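Local coordinates for protein beta-N-acetylhexosaminidase (Arthrobacter aurescens, PDB 3RCN) that probably hydrolyses terminal non-reducing N-acetyl-D-hexosamine residues from N-acetyl-beta-D-hexosaminides, as a member of glycosyl hydrolase family 20, at residues R159-H167 / H502-V511; A255-G263 / V283-Y294. One frame throughout, in Å; residues are numbered along the deposited sequence.

From the N terminus the chain first builds a mixed sheet with helices 39-53 and 95-109, then enters the family 20 catalytic barrel. Strand 140-146 leads into helix 154-166, which holds the first half of contact 1. The partner segment follows after 334 intervening residues, at the end of helix 491-508, so contact 1 closes a loop that spans nearly the whole barrel. Contact 2 is nested inside that loop. It closes a short one, with 19 residues between 255-263 and 283-294, and ties the chain after helix 251-256 to the start of helix 288-304. The two contacts do not touch: their centres are about 41 Å apart, on opposite sides of the chain's centre.

Contact 1 of 2, residues R159-H167 / H502-V511; sequences RFIEVMAMH and HLARLEAMGV
V163 and M509 face each other where helix 159-166 and helix 502-508 run roughly antiparallel, at 154°, with axes 11.7 Å apart at closest approach. H167 NE2 and H502 NE2 share a bent hydrogen bond (2.7 Å, 132°), and either could be the donor. S476 adds a weak bond to H167 NE2. The two rings meet rim to rim, with planes steeply inclined. H167 has CG anti to its carbonyl carbon (chi1 -68°), which lets ND1 donate to V163 O at 2.8 Å and fixes the ring. R505 NH1 donates to H502 ND1 in the planes of both groups. M166 SE lies over one face of the H167 ring, offset toward its rim, and 3.7 Å from H502 CE1.

Helix 154-166 is the crossover helix between parallel strands 140-146 and 171-178 of the TIM barrel. Helix 491-508 packs against it, and helix 95-109 also touches M166 and R505.

Selenomethionine M509 has two conformers, so its contacts are doubtful in detail; in one, CE lies against E162 CG and near V163 CG2. G510 ends its helix in a Schellman motif. V511 CG2 meets V163 CG2 tip to tip at 3.6 Å. E162 pairs with R236.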
# COMPACT_ATOMS: atom_id res chain seq x y z
N ARG A 159 2.04 -2.75 -5.28
CA ARG A 159 0.78 -2.25 -5.85
C ARG A 159 0.99 -1.53 -7.16
O ARG A 159 0.22 -1.70 -8.11
CB ARG A 159 0.06 -1.35 -4.85
CG ARG A 159 -0.85 -2.11 -3.91
CD ARG A 159 -2.25 -2.17 -4.48
NE ARG A 159 -2.56 -3.46 -5.06
CZ ARG A 159 -3.62 -3.69 -5.83
NH1 ARG A 159 -4.45 -2.70 -6.10
NH2 ARG A 159 -3.84 -4.89 -6.34
N PHE A 160 2.04 -0.72 -7.22
CA PHE A 160 2.45 -0.10 -8.47
C PHE A 160 2.75 -1.16 -9.54
O PHE A 160 2.39 -0.99 -10.71
CB PHE A 160 3.68 0.78 -8.22
CG PHE A 160 4.19 1.49 -9.45
CD1 PHE A 160 3.63 2.70 -9.85
CD2 PHE A 160 5.23 0.95 -10.20
CE1 PHE A 160 4.09 3.35 -10.97
CE2 PHE A 160 5.69 1.60 -11.33
CZ PHE A 160 5.12 2.80 -11.72
N ILE A 161 3.40 -2.25 -9.14
CA ILE A 161 3.74 -3.33 -10.07
C ILE A 161 2.47 -4.02 -10.59
O ILE A 161 2.38 -4.38 -11.76
CB ILE A 161 4.67 -4.37 -9.42
CG1 ILE A 161 6.09 -3.82 -9.33
CG2 ILE A 161 4.65 -5.67 -10.22
CD1 ILE A 161 7.01 -4.62 -8.42
N GLU A 162 1.50 -4.19 -9.71
CA GLU A 162 0.23 -4.82 -10.07
C GLU A 162 -0.52 -3.99 -11.11
O GLU A 162 -1.09 -4.52 -12.07
CB GLU A 162 -0.63 -5.01 -8.81
CG GLU A 162 -1.91 -5.78 -9.05
CD GLU A 162 -1.71 -7.29 -9.09
OE1 GLU A 162 -1.86 -7.92 -8.01
OE2 GLU A 162 -1.43 -7.85 -10.18
N VAL A 163 -0.52 -2.67 -10.91
CA VAL A 163 -1.13 -1.76 -11.87
C VAL A 163 -0.38 -1.77 -13.21
O VAL A 163 -0.99 -1.63 -14.26
CB VAL A 163 -1.21 -0.32 -11.31
CG1 VAL A 163 -1.74 0.62 -12.36
CG2 VAL A 163 -2.09 -0.29 -10.06
N MSE A 164 0.94 -1.93 -13.16
CA MSE A 164 1.74 -2.05 -14.39
C MSE A 164 1.34 -3.27 -15.22
O MSE A 164 1.18 -3.17 -16.44
CB MSE A 164 3.23 -2.17 -14.09
CG MSE A 164 3.94 -0.90 -13.67
SE MSE A 164 5.83 -1.29 -13.34
CE MSE A 164 6.45 -1.90 -15.08
N ALA A 165 1.22 -4.42 -14.57
CA ALA A 165 0.93 -5.65 -15.28
C ALA A 165 -0.46 -5.56 -15.93
O ALA A 165 -0.72 -6.19 -16.96
CB ALA A 165 1.02 -6.84 -14.33
N MSE A 166 -1.34 -4.79 -15.31
CA MSE A 166 -2.70 -4.63 -15.81
C MSE A 166 -2.70 -3.85 -17.12
O MSE A 166 -3.60 -3.98 -17.94
CB MSE A 166 -3.58 -3.94 -14.76
CG MSE A 166 -5.04 -3.80 -15.17
SE MSE A 166 -5.45 -2.10 -16.05
CE MSE A 166 -6.02 -1.07 -14.43
N HIS A 167 -1.67 -3.04 -17.30
CA HIS A 167 -1.48 -2.31 -18.56
C HIS A 167 -0.57 -3.04 -19.56
O HIS A 167 -0.26 -2.52 -20.63
CB HIS A 167 -0.97 -0.90 -18.28
CG HIS A 167 -1.98 -0.03 -17.60
ND1 HIS A 167 -2.12 0.03 -16.24
CD2 HIS A 167 -2.92 0.81 -18.11
CE1 HIS A 167 -3.09 0.87 -15.93
NE2 HIS A 167 -3.59 1.36 -17.05
N HIS A 502 -11.95 2.82 -18.37
CA HIS A 502 -10.65 2.71 -17.71
C HIS A 502 -10.42 3.50 -16.42
O HIS A 502 -9.79 3.00 -15.49
CB HIS A 502 -9.52 3.01 -18.69
CG HIS A 502 -8.22 2.37 -18.33
ND1 HIS A 502 -8.04 1.00 -18.36
CD2 HIS A 502 -7.05 2.90 -17.90
CE1 HIS A 502 -6.80 0.72 -17.98
NE2 HIS A 502 -6.19 1.85 -17.69
N LEU A 503 -10.90 4.74 -16.36
CA LEU A 503 -10.79 5.49 -15.12
C LEU A 503 -11.42 4.71 -13.96
O LEU A 503 -10.93 4.77 -12.83
CB LEU A 503 -11.44 6.87 -15.23
CG LEU A 503 -10.75 7.98 -16.04
CD1 LEU A 503 -11.42 9.30 -15.72
CD2 LEU A 503 -9.24 8.06 -15.74
N ALA A 504 -12.50 3.99 -14.24
CA ALA A 504 -13.17 3.19 -13.22
C ALA A 504 -12.30 2.03 -12.78
O ALA A 504 -12.34 1.62 -11.61
CB ALA A 504 -14.51 2.68 -13.71
N ARG A 505 -11.51 1.49 -13.72
CA ARG A 505 -10.56 0.42 -13.41
C ARG A 505 -9.42 0.92 -12.53
O ARG A 505 -9.02 0.25 -11.57
CB ARG A 505 -9.98 -0.18 -14.68
CG ARG A 505 -10.97 -0.94 -15.54
CD ARG A 505 -10.29 -1.44 -16.82
NE ARG A 505 -11.27 -1.72 -17.86
CZ ARG A 505 -11.25 -1.17 -19.07
NH1 ARG A 505 -10.28 -0.32 -19.40
NH2 ARG A 505 -12.19 -1.48 -19.95
N LEU A 506 -8.89 2.11 -12.85
CA LEU A 506 -7.87 2.73 -12.00
C LEU A 506 -8.40 3.00 -10.59
O LEU A 506 -7.69 2.81 -9.59
CB LEU A 506 -7.36 4.02 -12.63
CG LEU A 506 -6.67 3.93 -13.99
CD1 LEU A 506 -6.20 5.29 -14.43
CD2 LEU A 506 -5.51 2.95 -13.98
N GLU A 507 -9.64 3.46 -10.50
CA GLU A 507 -10.25 3.68 -9.19
C GLU A 507 -10.32 2.37 -8.43
O GLU A 507 -10.05 2.33 -7.24
CB GLU A 507 -11.63 4.31 -9.32
CG GLU A 507 -11.62 5.79 -9.70
CD GLU A 507 -13.01 6.34 -9.98
OE1 GLU A 507 -13.98 5.94 -9.28
OE2 GLU A 507 -13.14 7.17 -10.91
N ALA A 508 -10.68 1.30 -9.12
CA ALA A 508 -10.83 0.01 -8.48
C ALA A 508 -9.50 -0.53 -7.94
O ALA A 508 -9.48 -1.30 -6.98
CB ALA A 508 -11.50 -0.98 -9.43
N MSE A 509 -8.40 -0.13 -8.57
CA MSE A 509 -7.07 -0.61 -8.18
C MSE A 509 -6.39 0.30 -7.16
O MSE A 509 -5.21 0.11 -6.83
CB MSE A 509 -6.17 -0.80 -9.41
CG MSE A 509 -6.68 -1.83 -10.40
SE MSE A 509 -5.33 -2.43 -11.68
CE MSE A 509 -4.39 -3.70 -10.53
N GLY A 510 -7.11 1.31 -6.70
CA GLY A 510 -6.58 2.22 -5.69
C GLY A 510 -5.68 3.32 -6.22
O GLY A 510 -4.88 3.89 -5.48
N VAL A 511 -5.81 3.64 -7.50
CA VAL A 511 -4.90 4.61 -8.09
C VAL A 511 -5.54 5.98 -8.12
O VAL A 511 -6.53 6.17 -8.80
CB VAL A 511 -4.53 4.19 -9.55
CG1 VAL A 511 -3.63 5.22 -10.18
CG2 VAL A 511 -3.88 2.82 -9.56

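Contact 2 of 2, residues A255-G263 / V283-Y294; sequences AAYPELGAG and VLEVSETSLEFY. With SO4 (sulfate ion), chain C.
L260 joins the two segments by backbone and side chain at once. Its carbonyl O accepts a nearly straight hydrogen bond from E285 N, at 2.8 Å and 173°. The same oxygen lies 3.4 Å from L284 CA, a CA-H...O contact. The side chain points its two methyls at helix 288-294. CD1 sits over the centre of the F293 ring, 3.8 Å from the centroid, as a CH-pi contact. CD2 rests against S290 CA and F293 CB. With CG anti to the backbone N (chi1 -173°), F293 carries its ring out to L260. The Y257 ring meets F293 obliquely: planes are at 57°, and F293 CE2 lies over one face of Y257, toward its rim.

Both segments belong to the TIM-barrel catalytic domain. They lie where the chain leads from strand 239-243, through helix 251-256, to helix 288-304. V283 is about 8 Å by side chain from E316, the predicted proton donor.

Two waters fill out the polar side. Water 1 lies between E259 O, E285 OE2 and S287 OG, 2.7 Å from the carboxylate oxygen. Water 2 takes the N-H of A262 and donates to V283 O. S287 is the N-cap of helix 288-304. At that helix start E288 N donates to sulfate O2 at 2.7 Å. The ion, probably from the crystallisation liquor, is also bonded by Q327 and K331.

Farther out, Y189 stacks on F293 and meets Y257 edge-to-face. Q321 and W322 bond to the carbonyls of V283 and L284.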
# COMPACT_ATOMS: atom_id res chain seq x y z
N ALA A 255 29.00 9.38 1.23
CA ALA A 255 28.69 9.62 2.65
C ALA A 255 28.96 8.39 3.51
O ALA A 255 29.61 8.47 4.55
CB ALA A 255 27.23 10.08 2.83
N ALA A 256 28.44 7.25 3.07
CA ALA A 256 28.65 5.97 3.74
C ALA A 256 30.13 5.61 3.84
O ALA A 256 30.62 5.29 4.92
CB ALA A 256 27.89 4.86 3.01
N TYR A 257 30.83 5.66 2.69
CA TYR A 257 32.24 5.28 2.59
C TYR A 257 33.06 6.35 1.87
O TYR A 257 33.23 6.29 0.66
CB TYR A 257 32.37 3.93 1.86
CG TYR A 257 31.76 2.78 2.62
CD1 TYR A 257 32.50 2.06 3.55
CD2 TYR A 257 30.43 2.41 2.44
CE1 TYR A 257 31.96 1.02 4.26
CE2 TYR A 257 29.87 1.36 3.16
CZ TYR A 257 30.65 0.67 4.07
OH TYR A 257 30.12 -0.38 4.79
N PRO A 258 33.57 7.34 2.63
CA PRO A 258 34.18 8.56 2.07
C PRO A 258 35.37 8.32 1.15
O PRO A 258 35.70 9.20 0.35
CB PRO A 258 34.62 9.34 3.32
CG PRO A 258 33.79 8.81 4.41
CD PRO A 258 33.56 7.36 4.10
N GLU A 259 35.99 7.15 1.26
CA GLU A 259 37.14 6.81 0.43
C GLU A 259 36.77 6.87 -1.04
O GLU A 259 37.61 7.14 -1.90
CB GLU A 259 37.63 5.40 0.76
CG GLU A 259 37.58 5.05 2.24
CD GLU A 259 36.23 4.49 2.67
OE1 GLU A 259 35.53 5.15 3.46
OE2 GLU A 259 35.89 3.38 2.22
N LEU A 260 35.50 6.63 -1.33
CA LEU A 260 35.00 6.59 -2.70
C LEU A 260 34.99 7.96 -3.38
O LEU A 260 34.79 8.05 -4.59
CB LEU A 260 33.58 6.01 -2.73
CG LEU A 260 33.42 4.56 -2.27
CD1 LEU A 260 31.94 4.13 -2.29
CD2 LEU A 260 34.27 3.66 -3.13
N GLY A 261 35.12 9.01 -2.59
CA GLY A 261 35.15 10.37 -3.12
C GLY A 261 36.52 11.01 -3.07
O GLY A 261 37.49 10.41 -2.59
N ALA A 262 36.60 12.24 -3.56
CA ALA A 262 37.85 13.00 -3.56
C ALA A 262 38.21 13.48 -2.16
O ALA A 262 39.33 13.30 -1.69
CB ALA A 262 37.74 14.17 -4.51
N GLY A 263 37.24 14.13 -1.52
CA GLY A 263 37.40 14.65 -0.18
C GLY A 263 36.44 15.81 -0.02
O GLY A 263 35.80 16.22 -1.00
N VAL A 283 31.45 13.61 -7.10
CA VAL A 283 31.30 12.32 -7.77
C VAL A 283 32.35 11.32 -7.31
O VAL A 283 33.22 11.65 -6.50
CB VAL A 283 31.35 12.49 -9.29
CG1 VAL A 283 30.23 13.40 -9.74
CG2 VAL A 283 32.67 13.07 -9.73
N LEU A 284 32.27 10.10 -7.81
CA LEU A 284 33.26 9.10 -7.43
C LEU A 284 34.67 9.51 -7.84
O LEU A 284 34.88 10.17 -8.87
CB LEU A 284 32.94 7.75 -8.07
CG LEU A 284 31.65 7.06 -7.60
CD1 LEU A 284 31.48 5.76 -8.34
CD2 LEU A 284 31.66 6.82 -6.10
N GLU A 285 35.63 9.10 -7.04
CA GLU A 285 37.01 9.16 -7.44
C GLU A 285 37.22 7.81 -8.09
O GLU A 285 37.16 6.79 -7.43
CB GLU A 285 37.91 9.31 -6.22
CG GLU A 285 39.39 9.23 -6.55
CD GLU A 285 40.29 9.46 -5.35
OE1 GLU A 285 40.93 10.54 -5.29
OE2 GLU A 285 40.36 8.57 -4.48
N VAL A 286 37.47 7.81 -9.40
CA VAL A 286 37.66 6.56 -10.13
C VAL A 286 39.06 6.01 -9.91
O VAL A 286 40.06 6.68 -10.16
CB VAL A 286 37.38 6.72 -11.64
CG1 VAL A 286 36.01 7.33 -11.85
CG2 VAL A 286 38.43 7.58 -12.28
N SER A 287 39.12 4.75 -9.48
CA SER A 287 40.35 4.18 -8.95
C SER A 287 40.09 2.71 -8.67
O SER A 287 38.96 2.23 -8.79
CB SER A 287 40.75 4.87 -7.65
OG SER A 287 39.81 4.58 -6.64
N GLU A 288 41.15 2.00 -8.31
CA GLU A 288 41.04 0.56 -8.15
C GLU A 288 40.13 0.25 -6.98
O GLU A 288 39.36 -0.71 -7.03
CB GLU A 288 42.42 -0.09 -7.95
CG GLU A 288 43.30 -0.09 -9.18
CD GLU A 288 42.63 -0.67 -10.42
OE1 GLU A 288 41.84 -1.64 -10.30
OE2 GLU A 288 42.90 -0.15 -11.53
N THR A 289 40.21 1.08 -5.94
CA THR A 289 39.39 0.85 -4.76
C THR A 289 37.90 1.05 -5.02
O THR A 289 37.11 0.18 -4.67
CB THR A 289 39.90 1.61 -3.51
OG1 THR A 289 40.03 3.01 -3.80
CG2 THR A 289 41.26 1.07 -3.10
N SER A 290 37.53 2.16 -5.67
CA SER A 290 36.15 2.36 -6.14
C SER A 290 35.71 1.16 -6.96
O SER A 290 34.63 0.59 -6.72
CB SER A 290 36.03 3.58 -7.05
OG SER A 290 36.67 4.69 -6.49
N LEU A 291 36.54 0.78 -7.93
CA LEU A 291 36.24 -0.35 -8.79
C LEU A 291 35.96 -1.62 -8.00
O LEU A 291 34.99 -2.32 -8.28
CB LEU A 291 37.39 -0.59 -9.78
CG LEU A 291 37.11 -0.03 -11.17
CD1 LEU A 291 38.25 -0.35 -12.11
CD2 LEU A 291 35.79 -0.59 -11.69
N GLU A 292 36.82 -1.92 -7.02
CA GLU A 292 36.64 -3.12 -6.23
C GLU A 292 35.33 -3.04 -5.42
O GLU A 292 34.58 -4.02 -5.30
CB GLU A 292 37.83 -3.35 -5.30
CG GLU A 292 37.70 -4.60 -4.42
CD GLU A 292 38.34 -4.43 -3.04
OE1 GLU A 292 39.33 -3.68 -2.94
OE2 GLU A 292 37.84 -5.06 -2.07
N PHE A 293 35.06 -1.86 -4.88
CA PHE A 293 33.86 -1.64 -4.09
C PHE A 293 32.64 -2.00 -4.92
O PHE A 293 31.78 -2.77 -4.48
CB PHE A 293 33.80 -0.18 -3.65
CG PHE A 293 32.70 0.11 -2.69
CD1 PHE A 293 31.43 0.45 -3.14
CD2 PHE A 293 32.92 0.05 -1.32
CE1 PHE A 293 30.41 0.72 -2.25
CE2 PHE A 293 31.90 0.32 -0.43
CZ PHE A 293 30.64 0.65 -0.90
N TYR A 294 32.56 -1.45 -6.12
CA TYR A 294 31.37 -1.61 -6.93
C TYR A 294 31.26 -2.96 -7.62
O TYR A 294 30.19 -3.34 -8.07
CB TYR A 294 31.26 -0.47 -7.94
CG TYR A 294 30.68 0.76 -7.32
CD1 TYR A 294 31.49 1.74 -6.77
CD2 TYR A 294 29.30 0.94 -7.26
CE1 TYR A 294 30.96 2.87 -6.19
CE2 TYR A 294 28.75 2.07 -6.68
CZ TYR A 294 29.59 3.03 -6.15
OH TYR A 294 29.07 4.16 -5.57
S SO4 C . 44.63 3.86 -8.33
O1 SO4 C . 44.61 3.57 -6.89
O2 SO4 C . 43.45 3.30 -8.97
O3 SO4 C . 44.66 5.31 -8.56
O4 SO4 C . 45.83 3.26 -8.92
O HOH W 1 38.71 6.47 -4.71
O HOH W 2 34.03 13.09 -4.49